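Local coordinates for protein lasso peptide isopeptidase AtxE2 (Asticcacaulis excentricus, PDB 5TXE) that hydrolyses the isopeptide bond of the lasso peptides astexin-2 and astexin-3, converting the threaded, knotted substrates into linear peptides, at residues 392-395 with 396-399; 500-503 with 504-508; 656-659 with 660-664. The protein carries 1 engineered substitution. One frame throughout, in Å; residues are numbered along the deposited sequence. Where two conformers were deposited one is given.

Contact 1: 392-395 with 396-399; sequences PDLS and RYRL
Leu394 and Tyr397 meet because each sets its CG opposite its own carbonyl carbon (chi1 near -70° in both), which brings Leu394 CD2 obliquely up to the phenol ring, 3.8 Å from Tyr397 CD2. Arg396 starts out with the same first torsion, but its chain bends at chi3 (-146°) and carries the guanidinium back across Pro392 at about a right angle. Pro392 CB lies over one face of that planar group, toward its rim, 3.1 Å from Arg396 NH1, and the backbone N of Asp393 covers the same face. The backbone beneath is a short 3-10 turn in the loop between strands 384-388 and 401-408, which leads from the last four-stranded antiparallel sheet into the first strand of the eight-stranded mixed sheet. Its i to i+3 bonds run from Arg396 N to Asp393 O and, at 2.9 Å, from Tyr397 N to Leu394 O; both donors stand well above the carbonyl planes they reach. An Asx turn opens it: Ser395 N donates to Asp393 OD1 at 3.1 Å, nearly straight, while Ser395 OG adds a weak bond to the same oxygen. Leu399 folds back over the turn, its CG 3.5 Å from Leu394 O and its CD2 4.1 Å from Leu394 CB. With an alanine here, CG and both methyls would be gone, and Leu394 O and CB would probably lose the apolar cover they have on that side. Beyond the turn, Tyr397 rests on Pro36 and Val38 near the start of the modelled chain, and the backbone of Arg398 is hydrogen-bonded to Pro36.

Contact 2: 500-503 with 504-508; sequences LHTL and EDLID
The imidazole of His501 meets the carboxylate of Glu504 at its edge: Glu504 OE1 lies in the ring plane, 3.5 Å from His501 ND1, and the two planar groups are turned 56° apart. The bond is weak because it is long, although the N-H points almost straight at the oxygen (164°). The ring of Trp497, one turn earlier, also meets the imidazole. This is an i to i+3 pairing on helix 494-512, within the prolyl oligopeptidase family region whose alpha/beta-hydrolase fold carries the catalytic machinery. Glu504 reaches the histidine with CG turned to the side of its backbone N (chi1 -69°) and the chain extended beyond, a course that lays CG 3.4 Å from Leu500 O. Its other oxygen, OE2, sits against the leucine side chain, 3.9 Å from Leu500 CG. The buried carboxylate is not left to the histidine alone: OE1 also has long, weak ion pairs with Arg410 and Arg542, which would probably favour its charged form, and Asp505 OD1 forms a salt bridge with the same Arg410. On the inner side, Thr502, its OG1 bonded to Asn498 O and Asn409, and Leu506 press on strands 463-467 and 414-421, while Leu503 touches Phe467 of strand 463-467 and Thr532 of helix 528-539, its side chain about 8 Å from that of Tyr438, which stabilises the alkoxide intermediate. Regular i to i+4 bonds tie the turns together, among them Leu506 N to Thr502 O at 3.0 Å. Leu503 O accepts from Ile507 N at 2.9 Å, and Ile507 CG1 comes within 3.1 Å of that same Leu503 O.

Contact 3: 656-659 with 660-664; sequences WFRF and WLMDQ
Trp660 threads between two aromatic neighbours of its own helix, and its atoms can be followed outward from CB, 3.8 Å from Trp656 O, the acceptor of the Trp660 backbone N-H. A first torsion that puts CG beside the backbone N (chi1 -64°) swings the indole back along the helix. CG and CD2 come under Phe659 CD2, CD1 lies close to Trp656 O, and NE1 pushes over one face of the Trp656 indole, 3.2 Å from Trp656 CZ2. The edge of Trp660 thus meets that face in a T-shaped stack with planes at 65°. Farther out, CE2 and the six-membered ring face the rim of Phe659, whose CD2 stands above the indole; this second edge-to-face pair is almost perpendicular, at 89°. On the inner side of the helix, Phe657 and Leu661 run side by side, their CD1 atoms 3.7 Å apart, toward strands 545-548 and 431-436. Arg658 O accepts Met662 N and Gln664 N from opposite faces of its carbonyl plane, the bond from Gln664 N being 3.0 Å long and nearly straight. Asp663 takes positive phi as the chain leaves the helix, and in one of its two conformers a water links Phe659 O to Asp663 OD1. The bent Arg658 chain then reaches Gln664, NH2 donating to OE1 at 2.8 Å, while Gln664 CB lies over one face of the guanidinium. Helix 672-684 packs on the cluster: Trp678 meets Trp656 edge-to-face, Tyr675 touches Phe659, and Arg682 touches both Phe659 and Trp660. Trp656, Phe659 and Trp660 form an aromatic cluster at the C-terminal end of helix 643-662, joining this helix of the alpha/beta-hydrolase domain to the final helix of the chain.

How the contacts relate
Along the chain the three contacts come in series, and all are local: one loop turn, one helical stretch and one helix end. Contact 1 lies just before strand 401-408, the edge strand that opens the eight-stranded mixed sheet, whereas contacts 2 and 3 belong to helices 494-512 and 643-662, which both pack on this sheet within the prolyl oligopeptidase family region. Centres of contacts 2 and 3 are 22 Å apart, with about 11 Å between their nearest atoms; the centre of contact 1 is 32 Å from that of contact 2 and 27 Å from that of contact 3. None touches another; contact 1 lies in the loop leading into the sheet on which the other two pack, and contact 2 comes near the catalytic Tyr438.

Contact 1: 392-395 with 396-399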
loop_
_atom_site.group_PDB
_atom_site.type_symbol
_atom_site.label_atom_id
_atom_site.label_comp_id
_atom_site.label_asym_id
_atom_site.label_seq_id
_atom_site.Cartn_x
_atom_site.Cartn_y
_atom_site.Cartn_z
ATOM N N PRO A 392 8.678 0.229 -20.850
ATOM C CA PRO A 392 9.979 0.448 -21.518
ATOM C C PRO A 392 10.905 0.977 -20.483
ATOM O O PRO A 392 10.457 1.321 -19.365
ATOM C CB PRO A 392 9.703 1.562 -22.523
ATOM C CG PRO A 392 8.460 2.251 -22.050
ATOM C CD PRO A 392 7.639 1.181 -21.333
ATOM N N ASP A 393 12.172 1.027 -20.864
ATOM C CA ASP A 393 13.230 1.685 -20.091
ATOM C C ASP A 393 12.945 3.209 -19.927
ATOM O O ASP A 393 12.817 3.972 -20.882
ATOM C CB ASP A 393 14.579 1.459 -20.809
ATOM C CG ASP A 393 15.792 1.619 -19.895
ATOM O OD1 ASP A 393 15.819 2.504 -19.015
ATOM O OD2 ASP A 393 16.749 0.847 -20.086
ATOM N N LEU A 394 12.897 3.666 -18.699
ATOM C CA LEU A 394 12.585 5.056 -18.471
ATOM C C LEU A 394 13.735 6.017 -18.758
ATOM O O LEU A 394 13.521 7.239 -18.706
ATOM C CB LEU A 394 12.121 5.248 -17.023
ATOM C CG LEU A 394 10.770 4.648 -16.706
ATOM C CD1 LEU A 394 10.458 4.938 -15.258
ATOM C CD2 LEU A 394 9.730 5.253 -17.623
ATOM N N SER A 395 14.951 5.519 -19.013
ATOM C CA SER A 395 16.015 6.418 -19.531
ATOM C C SER A 395 15.672 6.956 -20.952
ATOM O O SER A 395 16.269 7.944 -21.368
ATOM C CB SER A 395 17.424 5.795 -19.467
ATOM O OG SER A 395 17.493 4.590 -20.204
ATOM N N ARG A 396 14.703 6.346 -21.661
ATOM C CA ARG A 396 13.986 7.048 -22.779
ATOM C C ARG A 396 13.386 8.441 -22.447
ATOM O O ARG A 396 13.156 9.240 -23.330
ATOM C CB ARG A 396 12.855 6.182 -23.297
ATOM C CG ARG A 396 13.425 4.964 -23.978
ATOM C CD ARG A 396 12.405 4.079 -24.672
ATOM N NE ARG A 396 12.824 2.680 -24.561
ATOM C CZ ARG A 396 12.056 1.653 -24.893
ATOM N NH1 ARG A 396 10.827 1.875 -25.359
ATOM N NH2 ARG A 396 12.511 0.410 -24.749
ATOM N N TYR A 397 13.145 8.720 -21.166
ATOM C CA TYR A 397 12.512 9.941 -20.761
ATOM C C TYR A 397 13.583 10.770 -20.087
ATOM O O TYR A 397 14.574 10.231 -19.669
ATOM C CB TYR A 397 11.342 9.625 -19.813
ATOM C CG TYR A 397 10.129 9.047 -20.512
ATOM C CD1 TYR A 397 9.171 9.870 -21.102
ATOM C CD2 TYR A 397 9.939 7.701 -20.567
ATOM C CE1 TYR A 397 8.075 9.336 -21.763
ATOM C CE2 TYR A 397 8.841 7.149 -21.209
ATOM C CZ TYR A 397 7.918 7.961 -21.810
ATOM O OH TYR A 397 6.840 7.367 -22.444
ATOM N N ARG A 398 13.409 12.082 -20.010
ATOM C CA ARG A 398 14.333 12.908 -19.242
ATOM C C ARG A 398 13.897 12.847 -17.795
ATOM O O ARG A 398 12.960 13.534 -17.376
ATOM C CB ARG A 398 14.380 14.359 -19.755
ATOM C CG ARG A 398 15.679 15.099 -19.391
ATOM C CD ARG A 398 16.058 16.155 -20.452
ATOM N NE ARG A 398 16.103 17.595 -20.081
ATOM C CZ ARG A 398 17.032 18.148 -19.296
ATOM N NH1 ARG A 398 17.944 17.383 -18.687
ATOM N NH2 ARG A 398 17.022 19.461 -19.079
ATOM N N LEU A 399 14.604 12.033 -17.039
ATOM C CA LEU A 399 14.281 11.775 -15.685
ATOM C C LEU A 399 14.802 12.856 -14.746
ATOM O O LEU A 399 15.868 13.361 -14.919
ATOM C CB LEU A 399 14.832 10.440 -15.259
ATOM C CG LEU A 399 14.255 9.239 -15.969
ATOM C CD1 LEU A 399 14.927 7.994 -15.417
ATOM C CD2 LEU A 399 12.770 9.098 -15.774
#

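Contact 2: 500-503 with 504-508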
loop_
_atom_site.group_PDB
_atom_site.type_symbol
_atom_site.label_atom_id
_atom_site.label_comp_id
_atom_site.label_asym_id
_atom_site.label_seq_id
_atom_site.Cartn_x
_atom_site.Cartn_y
_atom_site.Cartn_z
ATOM N N LEU A 500 5.605 16.009 12.444
ATOM C CA LEU A 500 5.626 17.386 11.948
ATOM C C LEU A 500 7.016 18.012 12.131
ATOM O O LEU A 500 7.536 18.704 11.229
ATOM C CB LEU A 500 4.607 18.210 12.665
ATOM C CG LEU A 500 4.587 19.685 12.310
ATOM C CD1 LEU A 500 4.266 19.925 10.869
ATOM C CD2 LEU A 500 3.565 20.393 13.147
ATOM N N HIS A 501 7.626 17.746 13.285
ATOM C CA HIS A 501 8.971 18.277 13.542
ATOM C C HIS A 501 9.955 17.687 12.597
ATOM O O HIS A 501 10.883 18.369 12.168
ATOM C CB HIS A 501 9.411 17.974 14.958
ATOM C CG HIS A 501 8.738 18.784 16.025
ATOM N ND1 HIS A 501 8.428 20.122 15.888
ATOM C CD2 HIS A 501 8.370 18.444 17.278
ATOM C CE1 HIS A 501 7.882 20.567 17.003
ATOM N NE2 HIS A 501 7.830 19.567 17.860
ATOM N N THR A 502 9.762 16.436 12.202
ATOM C CA THR A 502 10.666 15.837 11.204
ATOM C C THR A 502 10.531 16.505 9.870
ATOM O O THR A 502 11.510 16.753 9.206
ATOM C CB THR A 502 10.426 14.329 11.041
ATOM O OG1 THR A 502 10.559 13.698 12.303
ATOM C CG2 THR A 502 11.405 13.696 10.074
ATOM N N LEU A 503 9.315 16.825 9.468
ATOM C CA LEU A 503 9.151 17.560 8.217
ATOM C C LEU A 503 9.806 18.941 8.275
ATOM O O LEU A 503 10.406 19.380 7.301
ATOM C CB LEU A 503 7.668 17.740 7.883
ATOM C CG LEU A 503 6.962 16.474 7.415
ATOM C CD1 LEU A 503 5.499 16.739 7.326
ATOM C CD2 LEU A 503 7.504 16.013 6.063
ATOM N N GLU A 504 9.632 19.626 9.392
ATOM C CA GLU A 504 10.265 20.913 9.612
ATOM C C GLU A 504 11.817 20.779 9.583
ATOM O O GLU A 504 12.471 21.596 8.961
ATOM C CB GLU A 504 9.769 21.556 10.889
ATOM C CG GLU A 504 8.299 22.004 10.813
ATOM C CD GLU A 504 7.725 22.481 12.150
ATOM O OE1 GLU A 504 8.409 22.338 13.202
ATOM O OE2 GLU A 504 6.589 23.027 12.165
ATOM N N ASP A 505 12.374 19.703 10.123
ATOM C CA ASP A 505 13.828 19.447 10.015
ATOM C C ASP A 505 14.247 19.279 8.568
ATOM O O ASP A 505 15.222 19.873 8.132
ATOM C CB ASP A 505 14.233 18.196 10.806
ATOM C CG ASP A 505 13.976 18.339 12.308
ATOM O OD1 ASP A 505 13.958 19.482 12.791
ATOM O OD2 ASP A 505 13.786 17.321 13.026
ATOM N N LEU A 506 13.492 18.502 7.797
ATOM C CA LEU A 506 13.850 18.305 6.406
ATOM C C LEU A 506 13.771 19.597 5.617
ATOM O O LEU A 506 14.600 19.852 4.735
ATOM C CB LEU A 506 13.003 17.233 5.729
ATOM C CG LEU A 506 13.252 15.865 6.293
ATOM C CD1 LEU A 506 12.092 14.897 5.992
ATOM C CD2 LEU A 506 14.563 15.342 5.700
ATOM N N ILE A 507 12.740 20.366 5.885
ATOM C CA ILE A 507 12.561 21.603 5.163
ATOM C C ILE A 507 13.737 22.518 5.512
ATOM O O ILE A 507 14.311 23.147 4.627
ATOM C CB ILE A 507 11.218 22.280 5.540
ATOM C CG1 ILE A 507 10.032 21.460 4.981
ATOM C CG2 ILE A 507 11.130 23.677 5.002
ATOM C CD1 ILE A 507 8.706 21.939 5.514
ATOM N N ASP A 508 14.037 22.637 6.801
ATOM C CA ASP A 508 15.158 23.482 7.239
ATOM C C ASP A 508 16.460 23.053 6.597
ATOM O O ASP A 508 17.238 23.886 6.195
ATOM C CB ASP A 508 15.334 23.458 8.757
ATOM C CG ASP A 508 14.218 24.208 9.497
ATOM O OD1 ASP A 508 13.491 25.009 8.858
ATOM O OD2 ASP A 508 14.055 23.988 10.717
#

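Contact 3: 656-659 with 660-664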
loop_
_atom_site.group_PDB
_atom_site.type_symbol
_atom_site.label_atom_id
_atom_site.label_comp_id
_atom_site.label_asym_id
_atom_site.label_seq_id
_atom_site.Cartn_x
_atom_site.Cartn_y
_atom_site.Cartn_z
ATOM N N TRP A 656 -2.878 22.963 -8.992
ATOM C CA TRP A 656 -3.109 23.658 -7.747
ATOM C C TRP A 656 -1.795 24.227 -7.225
ATOM O O TRP A 656 -1.746 25.398 -6.842
ATOM C CB TRP A 656 -3.703 22.717 -6.734
ATOM C CG TRP A 656 -3.984 23.220 -5.396
ATOM C CD1 TRP A 656 -3.254 22.968 -4.283
ATOM C CD2 TRP A 656 -5.137 23.898 -4.958
ATOM N NE1 TRP A 656 -3.849 23.490 -3.178
ATOM C CE2 TRP A 656 -5.013 24.084 -3.560
ATOM C CE3 TRP A 656 -6.251 24.416 -5.601
ATOM C CZ2 TRP A 656 -5.942 24.769 -2.816
ATOM C CZ3 TRP A 656 -7.218 25.073 -4.827
ATOM C CH2 TRP A 656 -7.087 25.199 -3.461
ATOM N N PHE A 657 -0.776 23.381 -7.135
ATOM C CA PHE A 657 0.526 23.860 -6.672
ATOM C C PHE A 657 1.192 24.885 -7.614
ATOM O O PHE A 657 1.777 25.859 -7.149
ATOM C CB PHE A 657 1.436 22.712 -6.361
ATOM C CG PHE A 657 1.092 21.984 -5.080
ATOM C CD1 PHE A 657 0.915 22.664 -3.925
ATOM C CD2 PHE A 657 0.860 20.644 -5.086
ATOM C CE1 PHE A 657 0.545 22.009 -2.771
ATOM C CE2 PHE A 657 0.518 19.963 -3.935
ATOM C CZ PHE A 657 0.395 20.642 -2.770
ATOM N N ARG A 658 1.033 24.738 -8.919
ATOM C CA ARG A 658 1.510 25.776 -9.837
ATOM C C ARG A 658 0.820 27.105 -9.599
ATOM O O ARG A 658 1.459 28.166 -9.660
ATOM C CB ARG A 658 1.320 25.398 -11.290
ATOM C CG ARG A 658 2.244 24.299 -11.730
ATOM C CD ARG A 658 2.094 23.974 -13.230
ATOM N NE ARG A 658 2.718 25.013 -14.026
ATOM C CZ ARG A 658 2.180 25.656 -15.057
ATOM N NH1 ARG A 658 0.985 25.348 -15.554
ATOM N NH2 ARG A 658 2.898 26.605 -15.632
ATOM N N PHE A 659 -0.479 27.060 -9.301
ATOM C CA PHE A 659 -1.242 28.261 -9.076
ATOM C C PHE A 659 -0.783 28.959 -7.792
ATOM O O PHE A 659 -0.492 30.147 -7.823
ATOM C CB PHE A 659 -2.774 27.976 -9.065
ATOM C CG PHE A 659 -3.652 29.194 -8.797
ATOM C CD1 PHE A 659 -4.027 30.021 -9.801
ATOM C CD2 PHE A 659 -4.060 29.488 -7.522
ATOM C CE1 PHE A 659 -4.794 31.152 -9.541
ATOM C CE2 PHE A 659 -4.851 30.575 -7.257
ATOM C CZ PHE A 659 -5.220 31.405 -8.263
ATOM N N TRP A 660 -0.740 28.249 -6.671
ATOM C CA TRP A 660 -0.484 28.884 -5.424
ATOM C C TRP A 660 0.960 29.074 -5.142
ATOM O O TRP A 660 1.295 30.028 -4.443
ATOM C CB TRP A 660 -1.044 28.102 -4.282
ATOM C CG TRP A 660 -2.541 28.004 -4.319
ATOM C CD1 TRP A 660 -3.284 26.922 -4.685
ATOM C CD2 TRP A 660 -3.455 29.013 -3.914
ATOM N NE1 TRP A 660 -4.626 27.198 -4.513
ATOM C CE2 TRP A 660 -4.748 28.485 -4.051
ATOM C CE3 TRP A 660 -3.297 30.328 -3.457
ATOM C CZ2 TRP A 660 -5.873 29.210 -3.750
ATOM C CZ3 TRP A 660 -4.415 31.060 -3.162
ATOM C CH2 TRP A 660 -5.701 30.494 -3.320
ATOM N N LEU A 661 1.835 28.188 -5.624
ATOM C CA LEU A 661 3.256 28.303 -5.317
ATOM C C LEU A 661 4.091 28.904 -6.416
ATOM O O LEU A 661 5.177 29.318 -6.120
ATOM C CB LEU A 661 3.878 26.963 -4.958
ATOM C CG LEU A 661 3.206 26.194 -3.841
ATOM C CD1 LEU A 661 3.898 24.850 -3.655
ATOM C CD2 LEU A 661 3.154 26.900 -2.517
ATOM N N MET A 662 3.616 28.927 -7.674
ATOM C CA MET A 662 4.311 29.581 -8.778
ATOM C C MET A 662 3.530 30.740 -9.399
ATOM O O MET A 662 4.081 31.406 -10.252
ATOM C CB MET A 662 4.647 28.572 -9.898
ATOM C CG MET A 662 5.678 27.507 -9.516
ATOM S SD MET A 662 5.820 26.309 -10.817
ATOM C CE MET A 662 7.144 25.275 -10.302
ATOM N N ASP A 663 2.288 31.005 -8.962
ATOM C CA ASP A 663 1.431 32.023 -9.565
ATOM C C ASP A 663 1.282 31.791 -11.070
ATOM O O ASP A 663 1.232 32.717 -11.830
ATOM C CB ASP A 663 1.965 33.432 -9.234
ATOM C CG ASP A 663 2.050 33.705 -7.693
ATOM O OD1 ASP A 663 1.198 33.197 -6.915
ATOM O OD2 ASP A 663 2.980 34.426 -7.268
ATOM N N GLN A 664 1.230 30.530 -11.480
ATOM C CA GLN A 664 1.074 30.195 -12.885
ATOM C C GLN A 664 -0.190 29.413 -13.134
ATOM O O GLN A 664 -0.614 28.610 -12.293
ATOM C CB GLN A 664 2.221 29.312 -13.336
ATOM C CG GLN A 664 3.410 30.106 -13.862
ATOM C CD GLN A 664 4.657 29.262 -13.876
ATOM O OE1 GLN A 664 4.584 28.033 -13.942
ATOM N NE2 GLN A 664 5.811 29.904 -13.785
HETATM O O HOH W 1 -1.513 32.667 -6.655
#